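Local coordinates for polyporopepsin (Irpex lacteus, PDB 1WKR), which cleaves proteins with broad specificity and clots milk, as a pepsin-like aspartic endopeptidase of the peptidase A1 family, at residues G66-V77 / K86-G97; A234-L245 / I282-V293. One frame throughout, in Å; residues are numbered along the deposited sequence.

Contact 1. Residues G66-V77 / K86-G97. With SO4 (sulfate ion), chain D; SO4 (sulfate ion), chain F; SO4 (sulfate ion), chain G.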
loop_
_atom_site.group_PDB
_atom_site.type_symbol
_atom_site.label_atom_id
_atom_site.label_comp_id
_atom_site.label_asym_id
_atom_site.label_seq_id
_atom_site.Cartn_x
_atom_site.Cartn_y
_atom_site.Cartn_z
ATOM N N GLY A 66 -9.306 0.179 -10.589
ATOM C CA GLY A 66 -8.854 0.442 -11.965
ATOM C C GLY A 66 -8.309 -0.792 -12.620
ATOM O O GLY A 66 -8.581 -1.881 -12.199
ATOM N N SER A 67 -7.537 -0.527 -13.690
ATOM C CA SER A 67 -7.070 -1.658 -14.511
ATOM C C SER A 67 -6.030 -1.109 -15.470
ATOM O O SER A 67 -5.946 0.081 -15.743
ATOM C CB SER A 67 -8.187 -2.295 -15.347
ATOM O OG SER A 67 -8.754 -1.376 -16.130
ATOM N N PHE A 68 -5.231 -2.020 -16.044
ATOM C CA PHE A 68 -4.389 -1.679 -17.208
ATOM C C PHE A 68 -4.192 -2.923 -18.053
ATOM O O PHE A 68 -4.267 -4.034 -17.589
ATOM C CB PHE A 68 -3.026 -1.009 -16.815
ATOM C CG PHE A 68 -1.873 -1.995 -16.724
ATOM C CD1 PHE A 68 -1.655 -2.750 -15.586
ATOM C CD2 PHE A 68 -1.019 -2.197 -17.819
ATOM C CE1 PHE A 68 -0.570 -3.622 -15.533
ATOM C CE2 PHE A 68 0.039 -3.084 -17.758
ATOM C CZ PHE A 68 0.251 -3.834 -16.632
ATOM N N SER A 69 -3.863 -2.684 -19.304
ATOM C CA SER A 69 -3.379 -3.782 -20.156
ATOM C C SER A 69 -2.386 -3.163 -21.143
ATOM O O SER A 69 -2.438 -2.025 -21.507
ATOM C CB SER A 69 -4.542 -4.531 -20.834
ATOM O OG SER A 69 -5.278 -3.661 -21.538
ATOM N N GLY A 70 -1.546 -4.081 -21.650
ATOM C CA GLY A 70 -0.514 -3.653 -22.629
ATOM C C GLY A 70 0.375 -4.800 -23.000
ATOM O O GLY A 70 -0.033 -5.935 -23.142
ATOM N N THR A 71 1.660 -4.447 -23.115
ATOM C CA THR A 71 2.684 -5.416 -23.616
ATOM C C THR A 71 3.812 -5.456 -22.560
ATOM O O THR A 71 4.140 -4.419 -21.977
ATOM C CB THR A 71 3.260 -4.869 -24.924
ATOM O OG1 THR A 71 2.198 -5.009 -25.922
ATOM C CG2 THR A 71 4.425 -5.633 -25.445
ATOM N N GLU A 72 4.333 -6.666 -22.366
ATOM C CA GLU A 72 5.447 -6.876 -21.411
ATOM C C GLU A 72 6.772 -6.701 -22.095
ATOM O O GLU A 72 6.991 -7.298 -23.213
ATOM C CB GLU A 72 5.310 -8.224 -20.764
ATOM C CG GLU A 72 6.139 -8.433 -19.502
ATOM C CD GLU A 72 5.580 -7.679 -18.302
ATOM O OE1 GLU A 72 4.480 -7.129 -18.297
ATOM O OE2 GLU A 72 6.310 -7.697 -17.202
ATOM N N TYR A 73 7.711 -6.034 -21.510
ATOM C CA TYR A 73 9.097 -5.820 -21.966
ATOM C C TYR A 73 10.033 -6.214 -20.875
ATOM O O TYR A 73 9.640 -6.324 -19.718
ATOM C CB TYR A 73 9.300 -4.350 -22.286
ATOM C CG TYR A 73 8.569 -3.814 -23.474
ATOM C CD1 TYR A 73 7.252 -3.447 -23.394
ATOM C CD2 TYR A 73 9.201 -3.738 -24.739
ATOM C CE1 TYR A 73 6.548 -2.943 -24.499
ATOM C CE2 TYR A 73 8.490 -3.236 -25.869
ATOM C CZ TYR A 73 7.199 -2.861 -25.682
ATOM O OH TYR A 73 6.533 -2.405 -26.827
ATOM N N THR A 74 11.344 -6.338 -21.174
ATOM C CA THR A 74 12.374 -6.260 -20.165
ATOM C C THR A 74 13.144 -4.980 -20.344
ATOM O O THR A 74 13.304 -4.471 -21.498
ATOM C CB THR A 74 13.232 -7.472 -20.061
ATOM O OG1 THR A 74 13.946 -7.630 -21.334
ATOM C CG2 THR A 74 12.496 -8.741 -19.810
ATOM N N ASP A 75 13.679 -4.422 -19.289
ATOM C CA ASP A 75 14.434 -3.188 -19.358
ATOM C C ASP A 75 15.247 -3.004 -18.077
ATOM O O ASP A 75 15.047 -3.770 -17.082
ATOM C CB ASP A 75 13.482 -1.978 -19.576
ATOM C CG ASP A 75 14.135 -0.891 -20.420
ATOM O OD1 ASP A 75 15.326 -0.646 -20.304
ATOM O OD2 ASP A 75 13.378 -0.156 -21.117
ATOM N N THR A 76 16.147 -2.062 -18.064
ATOM C CA THR A 76 16.948 -1.748 -16.867
ATOM C C THR A 76 16.153 -0.778 -16.042
ATOM O O THR A 76 15.751 0.301 -16.510
ATOM C CB THR A 76 18.276 -1.151 -17.278
ATOM O OG1 THR A 76 19.014 -2.205 -17.923
ATOM C CG2 THR A 76 19.105 -0.709 -16.075
ATOM N N VAL A 77 15.946 -1.117 -14.771
ATOM C CA VAL A 77 15.174 -0.272 -13.815
ATOM C C VAL A 77 16.079 0.199 -12.733
ATOM O O VAL A 77 16.838 -0.635 -12.134
ATOM C CB VAL A 77 14.027 -1.155 -13.258
ATOM C CG1 VAL A 77 13.357 -0.486 -12.065
ATOM C CG2 VAL A 77 13.016 -1.415 -14.393
ATOM N N LYS A 86 17.281 -6.144 -16.825
ATOM C CA LYS A 86 16.378 -7.079 -17.290
ATOM C C LYS A 86 15.166 -7.334 -16.376
ATOM O O LYS A 86 14.671 -8.444 -16.298
ATOM C CB LYS A 86 17.081 -8.363 -17.709
ATOM C CG LYS A 86 18.158 -8.214 -18.832
ATOM C CD LYS A 86 18.436 -9.604 -19.593
ATOM C CE LYS A 86 17.056 -10.033 -20.152
ATOM N NZ LYS A 86 17.349 -11.227 -21.332
ATOM N N GLN A 87 14.763 -6.296 -15.692
ATOM C CA GLN A 87 13.454 -6.334 -15.004
ATOM C C GLN A 87 12.315 -6.450 -16.014
ATOM O O GLN A 87 12.297 -5.688 -16.983
ATOM C CB GLN A 87 13.290 -5.048 -14.187
ATOM C CG GLN A 87 11.899 -4.972 -13.493
ATOM C CD GLN A 87 11.678 -6.052 -12.477
ATOM O OE1 GLN A 87 12.561 -6.254 -11.604
ATOM N NE2 GLN A 87 10.545 -6.739 -12.505
ATOM N N SER A 88 11.414 -7.387 -15.812
ATOM C CA SER A 88 10.221 -7.486 -16.669
ATOM C C SER A 88 9.237 -6.413 -16.179
ATOM O O SER A 88 8.885 -6.382 -14.973
ATOM C CB SER A 88 9.686 -8.849 -16.583
ATOM O OG SER A 88 8.569 -8.979 -17.480
ATOM N N ILE A 89 8.775 -5.584 -17.095
ATOM C CA ILE A 89 7.812 -4.496 -16.837
ATOM C C ILE A 89 6.682 -4.556 -17.819
ATOM O O ILE A 89 6.847 -4.955 -19.012
ATOM C CB ILE A 89 8.499 -3.109 -16.886
ATOM C CG1 ILE A 89 9.104 -2.799 -18.286
ATOM C CG2 ILE A 89 9.581 -3.031 -15.806
ATOM C CD1 ILE A 89 9.495 -1.394 -18.431
ATOM N N GLY A 90 5.531 -4.068 -17.441
ATOM C CA GLY A 90 4.426 -3.797 -18.355
ATOM C C GLY A 90 4.460 -2.380 -18.872
ATOM O O GLY A 90 4.930 -1.449 -18.233
ATOM N N VAL A 91 3.942 -2.244 -20.106
ATOM C CA VAL A 91 3.808 -0.940 -20.758
ATOM C C VAL A 91 2.348 -0.833 -21.231
ATOM O O VAL A 91 1.937 -1.587 -22.106
ATOM C CB VAL A 91 4.817 -0.774 -21.908
ATOM C CG1 VAL A 91 4.558 0.550 -22.622
ATOM C CG2 VAL A 91 6.227 -0.779 -21.319
ATOM N N ALA A 92 1.637 0.067 -20.607
ATOM C CA ALA A 92 0.156 0.092 -20.823
ATOM C C ALA A 92 -0.197 0.755 -22.151
ATOM O O ALA A 92 0.333 1.864 -22.466
ATOM C CB ALA A 92 -0.491 0.913 -19.674
ATOM N N SER A 93 -1.093 0.111 -22.859
ATOM C CA SER A 93 -1.853 0.790 -24.013
ATOM C C SER A 93 -3.232 1.168 -23.562
ATOM O O SER A 93 -3.867 1.958 -24.253
ATOM C CB SER A 93 -1.883 -0.113 -25.186
ATOM O OG SER A 93 -2.483 -1.328 -24.911
ATOM N N ARG A 94 -3.722 0.576 -22.482
ATOM C CA ARG A 94 -5.027 0.959 -21.872
ATOM C C ARG A 94 -4.770 1.133 -20.366
ATOM O O ARG A 94 -4.143 0.271 -19.798
ATOM C CB ARG A 94 -6.117 -0.169 -22.107
ATOM C CG ARG A 94 -6.494 -0.430 -23.603
ATOM C CD ARG A 94 -6.941 0.817 -24.307
ATOM N NE ARG A 94 -7.127 0.620 -25.752
ATOM C CZ ARG A 94 -6.506 1.619 -26.639
ATOM N NH1 ARG A 94 -6.064 2.928 -26.154
ATOM N NH2 ARG A 94 -6.416 1.440 -27.914
ATOM N N ASP A 95 -5.379 2.143 -19.747
ATOM C CA ASP A 95 -5.336 2.199 -18.245
ATOM C C ASP A 95 -6.481 3.073 -17.752
ATOM O O ASP A 95 -6.907 4.049 -18.435
ATOM C CB ASP A 95 -3.972 2.744 -17.726
ATOM C CG ASP A 95 -3.742 4.126 -18.169
ATOM O OD1 ASP A 95 -3.218 4.404 -19.222
ATOM O OD2 ASP A 95 -4.110 5.089 -17.362
ATOM N N SER A 96 -6.979 2.740 -16.598
ATOM C CA SER A 96 -8.044 3.513 -15.879
ATOM C C SER A 96 -7.704 3.486 -14.388
ATOM O O SER A 96 -7.410 2.435 -13.855
ATOM C CB SER A 96 -9.361 2.878 -16.146
ATOM O OG SER A 96 -9.683 2.814 -17.533
ATOM N N GLY A 97 -7.912 4.627 -13.746
ATOM C CA GLY A 97 -7.742 4.704 -12.274
ATOM C C GLY A 97 -6.388 5.265 -11.813
ATOM O O GLY A 97 -6.075 5.285 -10.612
HETATM S S SO4 D . -0.613 -3.333 -27.058
HETATM O O1 SO4 D . 0.049 -2.318 -28.190
HETATM O O2 SO4 D . 0.275 -3.162 -25.862
HETATM O O3 SO4 D . -1.914 -2.844 -26.775
HETATM O O4 SO4 D . -0.605 -4.676 -27.485
HETATM S S SO4 F . -7.590 4.249 -22.150
HETATM O O1 SO4 F . -8.222 5.586 -21.577
HETATM O O2 SO4 F . -8.045 3.052 -21.676
HETATM O O3 SO4 F . -7.702 4.306 -23.687
HETATM O O4 SO4 F . -6.086 4.344 -21.728
HETATM S S SO4 G . -9.455 7.299 -15.925
HETATM O O1 SO4 G . -10.703 6.367 -16.555
HETATM O O2 SO4 G . -10.019 8.843 -16.215
HETATM O O3 SO4 G . -9.289 7.108 -14.431
HETATM O O4 SO4 G . -8.061 7.287 -16.812
HETATM O O HOH W 1 -4.111 -3.328 -24.017
HETATM O O HOH W 2 18.052 -4.485 -19.248
#

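Contact 2. Residues A234-L245 / I282-V293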
loop_
_atom_site.group_PDB
_atom_site.type_symbol
_atom_site.label_atom_id
_atom_site.label_comp_id
_atom_site.label_asym_id
_atom_site.label_seq_id
_atom_site.Cartn_x
_atom_site.Cartn_y
_atom_site.Cartn_z
ATOM N N ALA A 234 -20.695 7.886 13.542
ATOM C CA ALA A 234 -20.516 8.452 12.256
ATOM C C ALA A 234 -21.673 8.254 11.282
ATOM O O ALA A 234 -22.391 7.245 11.414
ATOM C CB ALA A 234 -19.240 7.847 11.605
ATOM N N VAL A 235 -21.819 9.149 10.356
ATOM C CA VAL A 235 -22.864 9.048 9.295
ATOM C C VAL A 235 -22.156 9.180 7.981
ATOM O O VAL A 235 -21.074 9.754 7.793
ATOM C CB VAL A 235 -23.930 10.097 9.517
ATOM C CG1 VAL A 235 -24.602 9.922 10.897
ATOM C CG2 VAL A 235 -23.499 11.459 9.272
ATOM N N ALA A 236 -22.822 8.688 6.898
ATOM C CA ALA A 236 -22.347 8.877 5.544
ATOM C C ALA A 236 -22.340 10.261 5.137
ATOM O O ALA A 236 -23.161 11.170 5.612
ATOM C CB ALA A 236 -23.383 8.095 4.546
ATOM N N ASP A 237 -21.385 10.704 4.333
ATOM C CA ASP A 237 -21.300 12.024 3.797
ATOM C C ASP A 237 -21.296 12.066 2.217
ATOM O O ASP A 237 -20.285 11.495 1.646
ATOM C CB ASP A 237 -20.053 12.735 4.375
ATOM C CG ASP A 237 -19.951 14.082 3.852
ATOM O OD1 ASP A 237 -20.737 14.985 4.327
ATOM O OD2 ASP A 237 -19.117 14.408 3.000
ATOM N N ASN A 238 -22.172 12.977 1.622
ATOM C CA ASN A 238 -22.249 13.101 0.129
ATOM C C ASN A 238 -21.032 13.527 -0.409
ATOM O O ASN A 238 -20.519 12.999 -1.514
ATOM C CB ASN A 238 -23.481 14.054 -0.295
ATOM C CG ASN A 238 -23.625 14.241 -1.815
ATOM O OD1 ASN A 238 -24.244 13.402 -2.485
ATOM N ND2 ASN A 238 -22.967 15.299 -2.372
ATOM N N ASN A 239 -20.518 14.707 -0.137
ATOM C CA ASN A 239 -19.592 15.491 -0.876
ATOM C C ASN A 239 -18.221 14.625 -0.887
ATOM O O ASN A 239 -17.407 14.803 -1.847
ATOM C CB ASN A 239 -19.381 16.844 -0.309
ATOM C CG ASN A 239 -20.557 17.810 -0.479
ATOM O OD1 ASN A 239 -21.555 17.380 -0.882
ATOM N ND2 ASN A 239 -20.355 19.030 -0.162
ATOM N N THR A 240 -17.958 13.706 0.132
ATOM C CA THR A 240 -16.666 13.014 0.229
ATOM C C THR A 240 -16.665 11.560 -0.057
ATOM O O THR A 240 -15.574 11.048 -0.358
ATOM C CB THR A 240 -16.086 13.274 1.641
ATOM O OG1 THR A 240 -16.924 12.648 2.610
ATOM C CG2 THR A 240 -15.894 14.762 1.982
ATOM N N GLY A 241 -17.735 10.835 0.182
ATOM C CA GLY A 241 -17.663 9.421 0.222
ATOM C C GLY A 241 -16.979 8.793 1.423
ATOM O O GLY A 241 -16.723 7.597 1.512
ATOM N N LEU A 242 -16.739 9.678 2.445
ATOM C CA LEU A 242 -16.154 9.221 3.756
ATOM C C LEU A 242 -17.182 9.325 4.813
ATOM O O LEU A 242 -18.160 10.179 4.728
ATOM C CB LEU A 242 -14.952 10.064 4.067
ATOM C CG LEU A 242 -13.770 9.979 3.042
ATOM C CD1 LEU A 242 -12.624 10.809 3.517
ATOM C CD2 LEU A 242 -13.322 8.521 2.835
ATOM N N LEU A 243 -17.047 8.644 5.912
ATOM C CA LEU A 243 -17.871 8.892 7.107
ATOM C C LEU A 243 -17.530 10.242 7.670
ATOM O O LEU A 243 -16.400 10.712 7.536
ATOM C CB LEU A 243 -17.546 7.846 8.128
ATOM C CG LEU A 243 -18.055 6.434 7.860
ATOM C CD1 LEU A 243 -17.511 5.441 8.900
ATOM C CD2 LEU A 243 -19.573 6.363 7.787
ATOM N N ARG A 244 -18.484 10.893 8.312
ATOM C CA ARG A 244 -18.283 12.180 8.956
ATOM C C ARG A 244 -18.707 12.097 10.426
ATOM O O ARG A 244 -19.666 11.446 10.779
ATOM C CB ARG A 244 -19.057 13.300 8.269
ATOM C CG ARG A 244 -18.811 14.708 8.773
ATOM C CD ARG A 244 -19.671 15.879 8.072
ATOM N NE ARG A 244 -19.565 17.179 8.934
ATOM C CZ ARG A 244 -19.060 18.299 8.529
ATOM N NH1 ARG A 244 -18.658 18.579 7.253
ATOM N NH2 ARG A 244 -18.831 19.243 9.437
ATOM N N LEU A 245 -17.946 12.830 11.263
ATOM C CA LEU A 245 -18.275 13.006 12.682
ATOM C C LEU A 245 -18.542 14.523 12.923
ATOM O O LEU A 245 -17.947 15.357 12.352
ATOM C CB LEU A 245 -17.049 12.627 13.576
ATOM C CG LEU A 245 -16.634 11.167 13.512
ATOM C CD1 LEU A 245 -15.470 10.966 14.500
ATOM C CD2 LEU A 245 -17.812 10.263 13.878
ATOM N N ILE A 282 -10.602 15.825 -0.996
ATOM C CA ILE A 282 -11.638 14.770 -1.040
ATOM C C ILE A 282 -13.060 15.285 -1.148
ATOM O O ILE A 282 -14.005 14.576 -0.997
ATOM C CB ILE A 282 -11.457 13.770 0.090
ATOM C CG1 ILE A 282 -11.414 14.427 1.489
ATOM C CG2 ILE A 282 -10.374 12.736 -0.188
ATOM C CD1 ILE A 282 -12.532 14.657 2.182
ATOM N N GLY A 283 -13.153 16.620 -1.437
ATOM C CA GLY A 283 -14.523 17.200 -1.706
ATOM C C GLY A 283 -15.210 17.680 -0.437
ATOM O O GLY A 283 -16.306 17.967 -0.456
ATOM N N GLY A 284 -14.429 17.684 0.655
ATOM C CA GLY A 284 -15.027 18.028 1.974
ATOM C C GLY A 284 -14.908 19.613 2.247
ATOM O O GLY A 284 -14.264 20.261 1.463
ATOM N N SER A 285 -15.508 19.871 3.319
ATOM C CA SER A 285 -15.429 21.356 3.719
ATOM C C SER A 285 -14.518 21.555 4.859
ATOM O O SER A 285 -14.125 20.531 5.573
ATOM C CB SER A 285 -16.662 21.739 4.137
ATOM O OG SER A 285 -17.464 20.909 5.309
ATOM N N ALA A 286 -14.023 22.738 5.055
ATOM C CA ALA A 286 -13.101 23.044 6.085
ATOM C C ALA A 286 -13.752 22.879 7.418
ATOM O O ALA A 286 -14.951 22.967 7.594
ATOM C CB ALA A 286 -12.607 24.541 5.952
ATOM N N SER A 287 -12.915 22.648 8.466
ATOM C CA SER A 287 -13.325 22.575 9.894
ATOM C C SER A 287 -14.360 21.427 9.999
ATOM O O SER A 287 -15.445 21.641 10.661
ATOM C CB SER A 287 -13.924 23.858 10.410
ATOM O OG SER A 287 -12.912 24.882 10.333
ATOM N N SER A 288 -14.163 20.400 9.323
ATOM C CA SER A 288 -15.040 19.185 9.299
ATOM C C SER A 288 -14.181 17.932 9.463
ATOM O O SER A 288 -13.030 17.934 9.068
ATOM C CB SER A 288 -15.708 19.039 7.934
ATOM O OG SER A 288 -16.416 20.291 7.600
ATOM N N VAL A 289 -14.766 16.929 10.124
ATOM C CA VAL A 289 -14.019 15.672 10.415
ATOM C C VAL A 289 -14.548 14.517 9.534
ATOM O O VAL A 289 -15.703 14.110 9.689
ATOM C CB VAL A 289 -14.209 15.300 11.878
ATOM C CG1 VAL A 289 -13.485 13.971 12.162
ATOM C CG2 VAL A 289 -13.581 16.397 12.749
ATOM N N TYR A 290 -13.676 13.988 8.676
ATOM C CA TYR A 290 -14.020 12.845 7.826
ATOM C C TYR A 290 -13.097 11.695 8.198
ATOM O O TYR A 290 -11.902 11.882 8.504
ATOM C CB TYR A 290 -13.840 13.175 6.304
ATOM C CG TYR A 290 -14.657 14.380 5.926
ATOM C CD1 TYR A 290 -15.994 14.317 5.749
ATOM C CD2 TYR A 290 -14.023 15.605 5.737
ATOM C CE1 TYR A 290 -16.804 15.474 5.396
ATOM C CE2 TYR A 290 -14.784 16.747 5.334
ATOM C CZ TYR A 290 -16.076 16.572 5.199
ATOM O OH TYR A 290 -16.817 17.794 4.833
ATOM N N LEU A 291 -13.601 10.486 8.191
ATOM C CA LEU A 291 -12.885 9.302 8.649
ATOM C C LEU A 291 -12.276 8.535 7.531
ATOM O O LEU A 291 -12.836 8.435 6.414
ATOM C CB LEU A 291 -13.763 8.413 9.486
ATOM C CG LEU A 291 -14.522 9.082 10.642
ATOM C CD1 LEU A 291 -15.295 8.071 11.447
ATOM C CD2 LEU A 291 -13.542 9.883 11.509
ATOM N N ILE A 292 -11.120 7.905 7.810
ATOM C CA ILE A 292 -10.416 7.099 6.799
ATOM C C ILE A 292 -10.623 5.610 6.971
ATOM O O ILE A 292 -10.045 4.843 6.216
ATOM C CB ILE A 292 -8.921 7.510 6.641
ATOM C CG1 ILE A 292 -8.118 7.476 7.968
ATOM C CG2 ILE A 292 -8.856 8.902 6.028
ATOM C CD1 ILE A 292 -8.018 6.102 8.582
ATOM N N VAL A 293 -11.451 5.214 7.916
ATOM C CA VAL A 293 -11.927 3.827 8.016
ATOM C C VAL A 293 -13.077 3.670 7.081
ATOM O O VAL A 293 -14.074 4.437 7.191
ATOM C CB VAL A 293 -12.292 3.467 9.475
ATOM C CG1 VAL A 293 -12.887 2.060 9.532
ATOM C CG2 VAL A 293 -11.062 3.575 10.349
HETATM O O HOH W 3 -18.273 17.257 2.996
HETATM O O HOH W 4 -17.719 20.172 0.554
HETATM O O HOH W 5 -14.161 12.341 -2.483
HETATM O O HOH W 6 -14.837 6.630 5.793
HETATM O O HOH W 7 -17.085 17.884 11.770
#

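Contact 1. Residues G66-V77 / K86-G97
The ring of Phe-68 slants against Ala-92, its CD2 lying 3.7 Å from the methyl CB, while the ring of Tyr-73 leans in the same oblique way on Val-91, CD1 to CG2 3.5 Å. Outside the hairpin, Phe-68 stacks with Trp-39 and Tyr-73 meets Tyr-46 edge to face. The carboxylate of Glu-72 folds back over the Ile-89 peptide, because a bend at chi2 (73°) turns the chain toward the partner strand; Ser-88 OG donates to the anti lone pair of OE2 at 2.6 Å. Val-77 CG2 packs on Gln-87 CB at 3.6 Å and more loosely on Ile-89 CG2. The two strands pair antiparallel, their backbone ladder interrupted by a classic beta bulge: Ser-93 N and Arg-94 N both donate to Ser-69 O, at 2.9 and 3.1 Å. Near the bulge a sulfate, probably from the crystallisation liquor, accepts from Thr-71 OG1 through its O2 (2.7 Å). The Phe-68 side chain is about 9 Å from that of the active-site Asp-32. Strand 67-79 pairs on one edge with strand 57-62, consistent with the flap hairpin of pepsin-like proteases, and on the other with strand 82-96, while Val-77 and Ile-89 pack on strand 14-20.

Contact 2. Residues A234-L245 / I282-V293
Thr-240 pushes its methyl CG2 onto one face of the Tyr-290 ring, a CH-pi contact 3.7 Å from the centroid. The same methyl also meets Ile-282 CD1, tightly at 3.4 Å, and Gly-284 CA. With chi1 at 66°, Thr-240 points CG2 at the ring, while OG1 donates to Asp-237 OD2 and accepts from Leu-242 N, the latter an ST turn. Leu-242 lays CD1 against Tyr-290 CB, the two side chains crossing at about a right angle. Arg-244 reaches out extended past the tyrosine, its guanidinium turned 88° from the ring plane; Ser-288 CB lies over one guanidinium face, and Ser-285 OG at its edge. Ser-285 N donates to Tyr-290 OH, nearly straight at 176°. Leu-291 is the main bump on the side of Leu-243 and Leu-245: its CD2 meets Leu-245 CD1 at 3.7 Å, and its CD1 nestles against Ala-234 CB, Leu-243 CB and Leu-245 CG. Short antiparallel pairing joins the segments, through Leu-291 N to Leu-243 O (2.9 Å) and Leu-245 N to Val-289 O. Leu-243 and Leu-291 also pack on helix 222-232, whereas beyond them Val-293 touches Ile-220 of strand 218-220, parallel neighbour of strand 289-295.

From the N terminus the chain first passes Asp-32, then enters contact 1, where strand 67-79 turns back after a short connection and strand 82-96 closes the hairpin. The second catalytic aspartate, Asp-212, and helix 222-232 follow before contact 2 opens. There 36 residues, including helix 247-251 and the strands 256-260 and 263-267, separate the two segments, so contact 2 closes a much longer loop. Contacts 1 and 2 stand in series, neither nested nor crossed, their centres 35 Å apart. In the two-lobed pepsin fold, contact 1 joins N-terminal-lobe strands whose Phe-68 end approaches Asp-32; contact 2, in the C-terminal lobe, ties the small 235-236/243-245 hairpin to strand 289-295, away from the active site.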